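Local coordinates for thioredoxin domain-containing protein (Vibrio parahaemolyticus, PDB 2R5S) that is of unknown function but carries helical tetratricopeptide repeats in this C-terminal part, while the whole protein may act as a protein-disulfide reductase, at residues Val42-Ala47 with Tyr70-Tyr75; Pro92-Leu97 with Asn119-Asp124; Glu7-Gln12 with Gln30-Glu35. All coordinates share one frame; numbering follows the deposited sequence. Where two conformers were deposited one is given.

Interaction 1 (Val42-Ala47 with Tyr70-Tyr75); sequences VKLAKA and YQDNSY
The ring of Tyr75 presents its edge to Leu44, whose CD1 lies near the ring plane, while one face is covered by CG of Gln71, 3.4 Å above the plane and offset toward the rim. The ring of Tyr70 meets the same leucine obliquely, through CD2. Leu44 is the one residue of Val42-Ala47 that reaches Tyr70-Tyr75, and its two methyls take most of the contact, with CG lying 4.2 Å from OG of Ser74. CD1 packs on CB of Tyr75 at 4.1 Å, the side chains crossing at about a right angle; CG of Tyr75 stands anti to its own backbone N (chi1 165°), which leads the far end of the ring away, so that CB and the near edge meet CD1. CD2 faces the turn before helix 73-88, lying 3.8 Å from the backbone O of Tyr70 and 4.2 Å from OD2 of Asp72. That carboxylate oxygen also accepts a 2.9 Å hydrogen bond from OG of Ser74, which comes in 40° out of the carboxylate plane. Ile66, from the loop after helix 56-63, touches both Leu44 and Tyr75 and extends the apolar patch within this tetratricopeptide repeat region. With no hydrogen bond between the two segments, the contact is van der Waals packing alone: at the turn leading into helix 73-88, a buried leucine rests against polar groups partly paired among themselves.

Interaction 2 (Pro92-Leu97 with Asn119-Asp124); sequences PELKRL and NQVGRD. With EDO (1,2-ethanediol), chain E.
Leu94 meets Val121 and Arg123 through a single methyl, CD1, and the apolar part of the contact is correspondingly small. CD1 lies 4.0 Å from CG2 of Val121, the side chains sliding past each other in opposite directions. The same methyl comes within 3.8 Å of NH2 of Arg123, approaching the guanidinium obliquely. Gln117 and Tyr118 of helix 108-120 also touch Leu94, and Tyr118 packs on the arginine as well.

The ionic interactions centre on Arg123. A bend at chi3 (78°) in its otherwise extended chain helps to turn the guanidinium back toward helix 92-103, where NH1 forms a salt bridge with Glu98. NE pairs with Glu126, and NH2 donates to the backbone O of Ala89, so all three nitrogens have partners. Separately, ND2 of Asn119 donates a 2.6 Å hydrogen bond to OD1 of Asp124, tying the end of one helix to the start of the next.

A bound 1,2-ethanediol, probably from the crystallisation liquor, sits by the valine: its C2 is 3.7 Å from CG1 of Val121, and its O2 makes a weak hydrogen bond to the backbone O of Gln120; the diol is also hydrogen-bonded to the backbone O of His85.

Backbone bonds end the helix. N of Gly122 donates to O of Asn119 at 3.2 Å and N of Arg123 to O of Tyr118, with Gly122 at positive phi (79°). This is a Schellman motif, closing helix 108-120 before helix 124-135. The Leu94 contact sets the start of helix 92-103 against the end of helix 108-120, two consecutive helices paired in the helix-turn-helix manner seen in tetratricopeptide repeats.

Interaction 3 (Glu7-Gln12 with Gln30-Glu35); sequences EQLLKQ and QTLSDE
Leu9, Leu10 and Leu32 all set CG anti to their own carbonyl carbon, and in Leu32 (chi1 -48°) this brings the end of the side chain nearer to helix 9-18 than its CB direction alone would suggest. Leu10 behaves likewise: with chi1 at -80° its tip closes on Leu32. The two leucines cross at about a right angle, CD2 of Leu10 lying 4.1 Å from CD2 of Leu32. Leu9 instead runs past Leu32 in the opposite direction, and the nearest atoms are CB of Leu9 and CD2 of Leu32, 3.7 Å apart. CD2 of Leu32 is therefore shared by both leucines of the helix.

Thr31 adds a polar edge. Its OG1 stands 3.6 Å from CD1 of Leu9, the side chains crossing roughly perpendicularly, while the hydroxyl is hydrogen-bonded to the backbone O of Val28, in helix 22-30. Around these leucines, Val42 of helix 40-52 touches both Leu10 and Leu32, Leu36 packs on Leu10, and Val28 on Leu9. A bound MES molecule, probably from the crystallisation liquor, lies about 4 Å from the side chain of Leu10.

The contact packs the first helix on the link after helix 22-30, within an all-helical fold in which Gln30-Glu35 belongs to the tetratricopeptide repeat range. No hydrogen bond joins the segments, which meet by aliphatic packing, although just before Glu7, OD1 of Asp6 is hydrogen-bonded to OG of Ser33.

Overall arrangement
From the N terminus, interaction 3 comes first: helix 9-18 is followed by helix 22-30, and the chain returns at Gln30-Glu35 to close the loop on Glu7-Gln12. Interaction 1 opens after that, as helix 40-52 leads through helix 56-63 back to the start of helix 73-88. Interaction 2 then closes a third loop, from helix 92-103 to the end of helix 108-120. The three are in series, and none nests or crosses. Interactions 1 and 3 touch, Val42 CG1 lying 3.9 Å from Leu32 CD1, whereas interactions 2 and 3 lie on opposite sides of the chain's centre, their centres about 36 Å apart. Helix 73-88 leads from the first repeat range toward the second.

Interaction 1 (Val42-Ala47 with Tyr70-Tyr75)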
# COMPACT_ATOMS: atom_id res chain seq x y z
N VAL A 42 12.75 -10.24 -12.78
CA VAL A 42 11.56 -9.42 -12.97
C VAL A 42 10.81 -9.39 -11.66
O VAL A 42 10.35 -8.31 -11.24
CB VAL A 42 10.69 -9.83 -14.19
CG1 VAL A 42 9.45 -8.98 -14.28
CG2 VAL A 42 11.47 -9.58 -15.45
N LYS A 43 10.73 -10.54 -10.99
CA LYS A 43 10.29 -10.60 -9.60
C LYS A 43 10.96 -9.67 -8.65
O LYS A 43 10.29 -9.03 -7.91
CB LYS A 43 10.44 -12.03 -9.02
CG LYS A 43 9.40 -12.98 -9.62
CD LYS A 43 9.59 -14.38 -8.94
CE LYS A 43 8.40 -15.31 -9.24
NZ LYS A 43 8.76 -16.66 -8.60
N LEU A 44 12.26 -9.59 -8.66
CA LEU A 44 12.91 -8.62 -7.78
C LEU A 44 12.40 -7.21 -8.11
O LEU A 44 11.88 -6.55 -7.26
CB LEU A 44 14.44 -8.70 -7.91
CG LEU A 44 15.28 -9.75 -7.17
CD1 LEU A 44 14.48 -10.56 -6.15
CD2 LEU A 44 16.11 -10.62 -8.09
N ALA A 45 12.58 -6.75 -9.33
CA ALA A 45 11.94 -5.50 -9.87
C ALA A 45 10.54 -5.25 -9.30
O ALA A 45 10.25 -4.18 -8.79
CB ALA A 45 11.84 -5.60 -11.45
N LYS A 46 9.66 -6.23 -9.44
CA LYS A 46 8.25 -6.11 -9.05
C LYS A 46 8.18 -5.95 -7.52
O LYS A 46 7.47 -5.05 -7.01
CB LYS A 46 7.44 -7.31 -9.58
CG LYS A 46 6.01 -7.38 -9.05
CD LYS A 46 5.11 -8.41 -9.81
CE LYS A 46 3.64 -8.31 -9.48
NZ LYS A 46 2.81 -9.63 -9.73
N ALA A 47 9.00 -6.72 -6.79
CA ALA A 47 9.10 -6.62 -5.33
C ALA A 47 9.51 -5.24 -4.90
O ALA A 47 8.92 -4.71 -4.01
CB ALA A 47 10.04 -7.61 -4.82
N TYR A 70 18.65 -16.54 -7.15
CA TYR A 70 18.35 -15.11 -7.26
C TYR A 70 18.39 -14.30 -5.97
O TYR A 70 18.15 -13.08 -6.01
CB TYR A 70 17.02 -14.88 -7.92
CG TYR A 70 17.00 -15.08 -9.42
CD1 TYR A 70 17.58 -14.14 -10.29
CD2 TYR A 70 16.42 -16.22 -9.97
CE1 TYR A 70 17.58 -14.31 -11.65
CE2 TYR A 70 16.39 -16.41 -11.34
CZ TYR A 70 16.95 -15.43 -12.17
OH TYR A 70 16.90 -15.61 -13.52
N GLN A 71 18.66 -14.99 -4.87
CA GLN A 71 18.78 -14.41 -3.52
C GLN A 71 20.03 -13.59 -3.41
O GLN A 71 21.00 -13.87 -2.69
CB GLN A 71 18.61 -15.46 -2.41
CG GLN A 71 17.08 -15.84 -2.30
CD GLN A 71 16.78 -16.94 -1.30
OE1 GLN A 71 17.63 -17.27 -0.45
NE2 GLN A 71 15.59 -17.51 -1.40
N ASP A 72 19.90 -12.54 -4.18
CA ASP A 72 20.82 -11.50 -4.50
C ASP A 72 21.12 -10.54 -3.39
O ASP A 72 20.42 -10.48 -2.38
CB ASP A 72 19.98 -10.60 -5.43
CG ASP A 72 20.69 -10.21 -6.62
OD1 ASP A 72 21.87 -10.60 -6.75
OD2 ASP A 72 20.07 -9.52 -7.43
N ASN A 73 22.08 -9.69 -3.69
CA ASN A 73 22.34 -8.51 -2.89
C ASN A 73 21.09 -7.64 -2.86
O ASN A 73 20.73 -7.07 -1.83
CB ASN A 73 23.47 -7.70 -3.53
CG ASN A 73 24.50 -7.23 -2.54
OD1 ASN A 73 25.67 -7.08 -2.89
ND2 ASN A 73 24.09 -7.02 -1.29
N SER A 74 20.41 -7.52 -3.98
CA SER A 74 19.29 -6.64 -4.01
C SER A 74 18.13 -7.32 -3.24
O SER A 74 17.47 -6.67 -2.48
CB SER A 74 18.96 -6.26 -5.45
OG SER A 74 18.58 -7.40 -6.20
N TYR A 75 17.96 -8.61 -3.39
CA TYR A 75 16.93 -9.38 -2.66
C TYR A 75 17.17 -9.23 -1.16
O TYR A 75 16.26 -8.86 -0.44
CB TYR A 75 17.07 -10.84 -3.02
CG TYR A 75 16.35 -11.81 -2.10
CD1 TYR A 75 15.00 -12.10 -2.27
CD2 TYR A 75 17.03 -12.42 -1.07
CE1 TYR A 75 14.34 -12.98 -1.40
CE2 TYR A 75 16.39 -13.27 -0.23
CZ TYR A 75 15.05 -13.56 -0.41
OH TYR A 75 14.45 -14.46 0.46

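Interaction 2 (Pro92-Leu97 with Asn119-Asp124)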
# COMPACT_ATOMS: atom_id res chain seq x y z
N PRO A 92 4.51 1.76 19.94
CA PRO A 92 3.70 2.04 21.13
C PRO A 92 2.67 3.08 20.78
O PRO A 92 1.50 2.96 21.17
CB PRO A 92 4.72 2.54 22.19
CG PRO A 92 6.02 2.73 21.48
CD PRO A 92 5.96 1.93 20.20
N GLU A 93 3.06 4.07 19.98
CA GLU A 93 2.15 5.11 19.57
C GLU A 93 0.89 4.51 18.97
O GLU A 93 -0.20 4.86 19.38
CB GLU A 93 2.77 6.07 18.57
CG GLU A 93 1.99 7.36 18.48
CD GLU A 93 1.99 8.10 19.84
OE1 GLU A 93 3.06 8.16 20.51
OE2 GLU A 93 0.91 8.61 20.24
N LEU A 94 1.05 3.60 18.02
CA LEU A 94 -0.13 3.07 17.32
C LEU A 94 -1.03 2.40 18.29
O LEU A 94 -2.25 2.63 18.28
CB LEU A 94 0.26 2.10 16.19
CG LEU A 94 0.91 2.87 15.03
CD1 LEU A 94 1.63 1.88 14.13
CD2 LEU A 94 -0.11 3.71 14.25
N LYS A 95 -0.41 1.58 19.14
CA LYS A 95 -1.05 0.90 20.26
C LYS A 95 -1.94 1.82 21.12
O LYS A 95 -3.14 1.53 21.30
CB LYS A 95 0.01 0.21 21.14
CG LYS A 95 -0.25 -1.28 21.31
CD LYS A 95 -0.41 -1.94 19.91
CE LYS A 95 -1.53 -3.06 19.81
NZ LYS A 95 -2.98 -2.59 19.64
N ARG A 96 -1.37 2.92 21.62
CA ARG A 96 -2.13 3.86 22.44
C ARG A 96 -3.35 4.50 21.74
O ARG A 96 -4.45 4.50 22.29
CB ARG A 96 -1.24 4.91 23.08
CG ARG A 96 -0.52 5.86 22.17
CD ARG A 96 0.05 7.08 22.97
NE ARG A 96 -0.98 8.01 23.40
CZ ARG A 96 -1.54 8.95 22.62
NH1 ARG A 96 -2.50 9.72 23.10
NH2 ARG A 96 -1.17 9.13 21.36
N LEU A 97 -3.16 5.01 20.52
CA LEU A 97 -4.25 5.58 19.75
C LEU A 97 -5.38 4.52 19.52
O LEU A 97 -6.59 4.83 19.64
CB LEU A 97 -3.70 6.18 18.49
CG LEU A 97 -3.24 7.66 18.32
CD1 LEU A 97 -3.05 8.47 19.57
CD2 LEU A 97 -1.99 7.74 17.49
N ASN A 119 -1.60 5.11 7.94
CA ASN A 119 -1.12 5.32 6.60
C ASN A 119 0.37 5.57 6.58
O ASN A 119 1.07 5.17 5.63
CB ASN A 119 -1.88 6.47 5.96
CG ASN A 119 -1.22 6.96 4.71
OD1 ASN A 119 -0.52 7.97 4.72
ND2 ASN A 119 -1.42 6.24 3.62
N GLN A 120 0.88 6.20 7.63
CA GLN A 120 2.26 6.58 7.62
C GLN A 120 3.17 5.38 7.69
O GLN A 120 4.32 5.49 7.33
CB GLN A 120 2.56 7.65 8.69
CG GLN A 120 1.67 8.86 8.45
CD GLN A 120 2.27 10.24 8.78
OE1 GLN A 120 3.03 10.41 9.75
NE2 GLN A 120 1.85 11.25 8.00
N VAL A 121 2.65 4.25 8.16
CA VAL A 121 3.44 3.00 8.26
C VAL A 121 2.93 1.89 7.29
O VAL A 121 3.30 0.71 7.43
CB VAL A 121 3.48 2.45 9.69
CG1 VAL A 121 4.22 3.39 10.65
CG2 VAL A 121 2.09 2.11 10.18
N GLY A 122 2.09 2.26 6.31
CA GLY A 122 1.68 1.30 5.30
C GLY A 122 0.59 0.39 5.82
O GLY A 122 0.31 -0.63 5.22
N ARG A 123 -0.04 0.76 6.94
CA ARG A 123 -1.22 0.03 7.42
C ARG A 123 -2.51 0.62 6.78
O ARG A 123 -3.45 1.00 7.48
CB ARG A 123 -1.27 -0.02 8.97
CG ARG A 123 -0.33 -1.04 9.53
CD ARG A 123 -0.22 -0.92 11.02
NE ARG A 123 -1.40 -1.50 11.70
CZ ARG A 123 -1.47 -1.68 13.01
NH1 ARG A 123 -2.57 -2.20 13.52
NH2 ARG A 123 -0.45 -1.34 13.79
N ASP A 124 -2.53 0.67 5.44
CA ASP A 124 -3.53 1.42 4.71
C ASP A 124 -4.82 0.72 4.60
O ASP A 124 -5.82 1.38 4.52
CB ASP A 124 -3.07 1.82 3.31
CG ASP A 124 -1.81 2.64 3.35
OD1 ASP A 124 -1.80 3.67 4.07
OD2 ASP A 124 -0.82 2.23 2.70
C1 EDO E . 7.18 2.05 7.70
O1 EDO E . 6.29 1.06 8.28
C2 EDO E . 7.40 3.18 8.71
O2 EDO E . 7.50 4.46 8.10

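Interaction 3 (Glu7-Gln12 with Gln30-Glu35)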
# COMPACT_ATOMS: atom_id res chain seq x y z
N GLU A 7 11.05 -7.69 -25.12
CA GLU A 7 12.42 -7.13 -25.21
C GLU A 7 12.61 -5.63 -24.86
O GLU A 7 13.56 -5.26 -24.14
CB GLU A 7 12.96 -7.42 -26.63
CG GLU A 7 14.11 -6.50 -27.09
CD GLU A 7 14.57 -6.79 -28.51
OE1 GLU A 7 15.79 -7.04 -28.69
OE2 GLU A 7 13.73 -6.76 -29.44
N GLN A 8 11.72 -4.81 -25.43
CA GLN A 8 11.66 -3.35 -25.27
C GLN A 8 10.91 -2.97 -24.01
O GLN A 8 11.38 -2.10 -23.24
CB GLN A 8 10.92 -2.75 -26.46
CG GLN A 8 11.51 -1.47 -26.98
CD GLN A 8 12.79 -1.73 -27.73
OE1 GLN A 8 13.87 -1.82 -27.14
NE2 GLN A 8 12.67 -1.88 -29.05
N LEU A 9 9.74 -3.59 -23.82
CA LEU A 9 9.00 -3.53 -22.56
C LEU A 9 9.93 -3.61 -21.37
O LEU A 9 9.83 -2.80 -20.45
CB LEU A 9 7.95 -4.64 -22.47
CG LEU A 9 6.68 -4.44 -23.29
CD1 LEU A 9 5.71 -5.56 -23.00
CD2 LEU A 9 6.03 -3.06 -23.00
N LEU A 10 10.83 -4.59 -21.40
CA LEU A 10 11.82 -4.78 -20.34
C LEU A 10 12.70 -3.56 -20.15
O LEU A 10 13.11 -3.30 -19.03
CB LEU A 10 12.69 -6.02 -20.56
CG LEU A 10 12.09 -7.37 -20.17
CD1 LEU A 10 13.14 -8.47 -20.23
CD2 LEU A 10 11.58 -7.30 -18.78
N LYS A 11 13.00 -2.83 -21.23
CA LYS A 11 13.77 -1.56 -21.10
C LYS A 11 12.88 -0.41 -20.66
O LYS A 11 13.34 0.51 -20.01
CB LYS A 11 14.56 -1.17 -22.37
CG LYS A 11 15.82 -0.34 -22.03
CD LYS A 11 16.81 -0.13 -23.23
CE LYS A 11 17.72 1.09 -23.00
NZ LYS A 11 19.10 1.03 -23.62
N GLN A 12 11.60 -0.49 -21.01
CA GLN A 12 10.58 0.39 -20.41
C GLN A 12 10.58 0.22 -18.90
O GLN A 12 10.73 1.22 -18.20
CB GLN A 12 9.19 0.15 -21.02
CG GLN A 12 8.75 1.18 -22.01
CD GLN A 12 8.17 2.42 -21.33
OE1 GLN A 12 8.84 3.46 -21.21
NE2 GLN A 12 6.91 2.31 -20.87
N GLN A 30 2.96 -6.13 -15.47
CA GLN A 30 1.82 -7.03 -15.52
C GLN A 30 1.43 -7.23 -16.98
O GLN A 30 0.69 -8.11 -17.29
CB GLN A 30 0.66 -6.72 -14.50
CG GLN A 30 0.14 -5.24 -14.37
CD GLN A 30 -1.18 -4.92 -15.13
OE1 GLN A 30 -1.42 -3.75 -15.48
NE2 GLN A 30 -2.02 -5.94 -15.39
N THR A 31 2.02 -6.47 -17.90
CA THR A 31 1.74 -6.71 -19.31
C THR A 31 2.69 -7.69 -20.00
O THR A 31 2.38 -8.11 -21.10
CB THR A 31 1.64 -5.41 -20.18
OG1 THR A 31 2.94 -5.07 -20.68
CG2 THR A 31 1.03 -4.26 -19.38
N LEU A 32 3.82 -8.05 -19.37
CA LEU A 32 4.72 -9.07 -19.95
C LEU A 32 4.05 -10.46 -19.98
O LEU A 32 3.04 -10.69 -19.29
CB LEU A 32 6.06 -9.15 -19.20
CG LEU A 32 6.83 -7.86 -18.87
CD1 LEU A 32 7.70 -8.07 -17.69
CD2 LEU A 32 7.66 -7.32 -19.99
N SER A 33 4.61 -11.37 -20.75
CA SER A 33 4.20 -12.79 -20.69
C SER A 33 4.26 -13.30 -19.24
O SER A 33 5.01 -12.72 -18.40
CB SER A 33 5.12 -13.62 -21.59
OG SER A 33 6.49 -13.18 -21.45
N ASP A 34 3.52 -14.36 -18.92
CA ASP A 34 3.58 -14.92 -17.55
C ASP A 34 4.94 -15.51 -17.31
O ASP A 34 5.55 -15.28 -16.25
CB ASP A 34 2.57 -16.00 -17.31
CG ASP A 34 1.14 -15.53 -17.47
OD1 ASP A 34 0.33 -16.39 -17.95
OD2 ASP A 34 0.83 -14.35 -17.11
N GLU A 35 5.42 -16.30 -18.27
CA GLU A 35 6.80 -16.75 -18.28
C GLU A 35 7.78 -15.60 -17.86
O GLU A 35 8.55 -15.77 -16.92
CB GLU A 35 7.21 -17.33 -19.64
CG GLU A 35 6.35 -18.53 -20.14
CD GLU A 35 5.31 -18.12 -21.20
OE1 GLU A 35 5.28 -16.92 -21.58
OE2 GLU A 35 4.54 -19.00 -21.65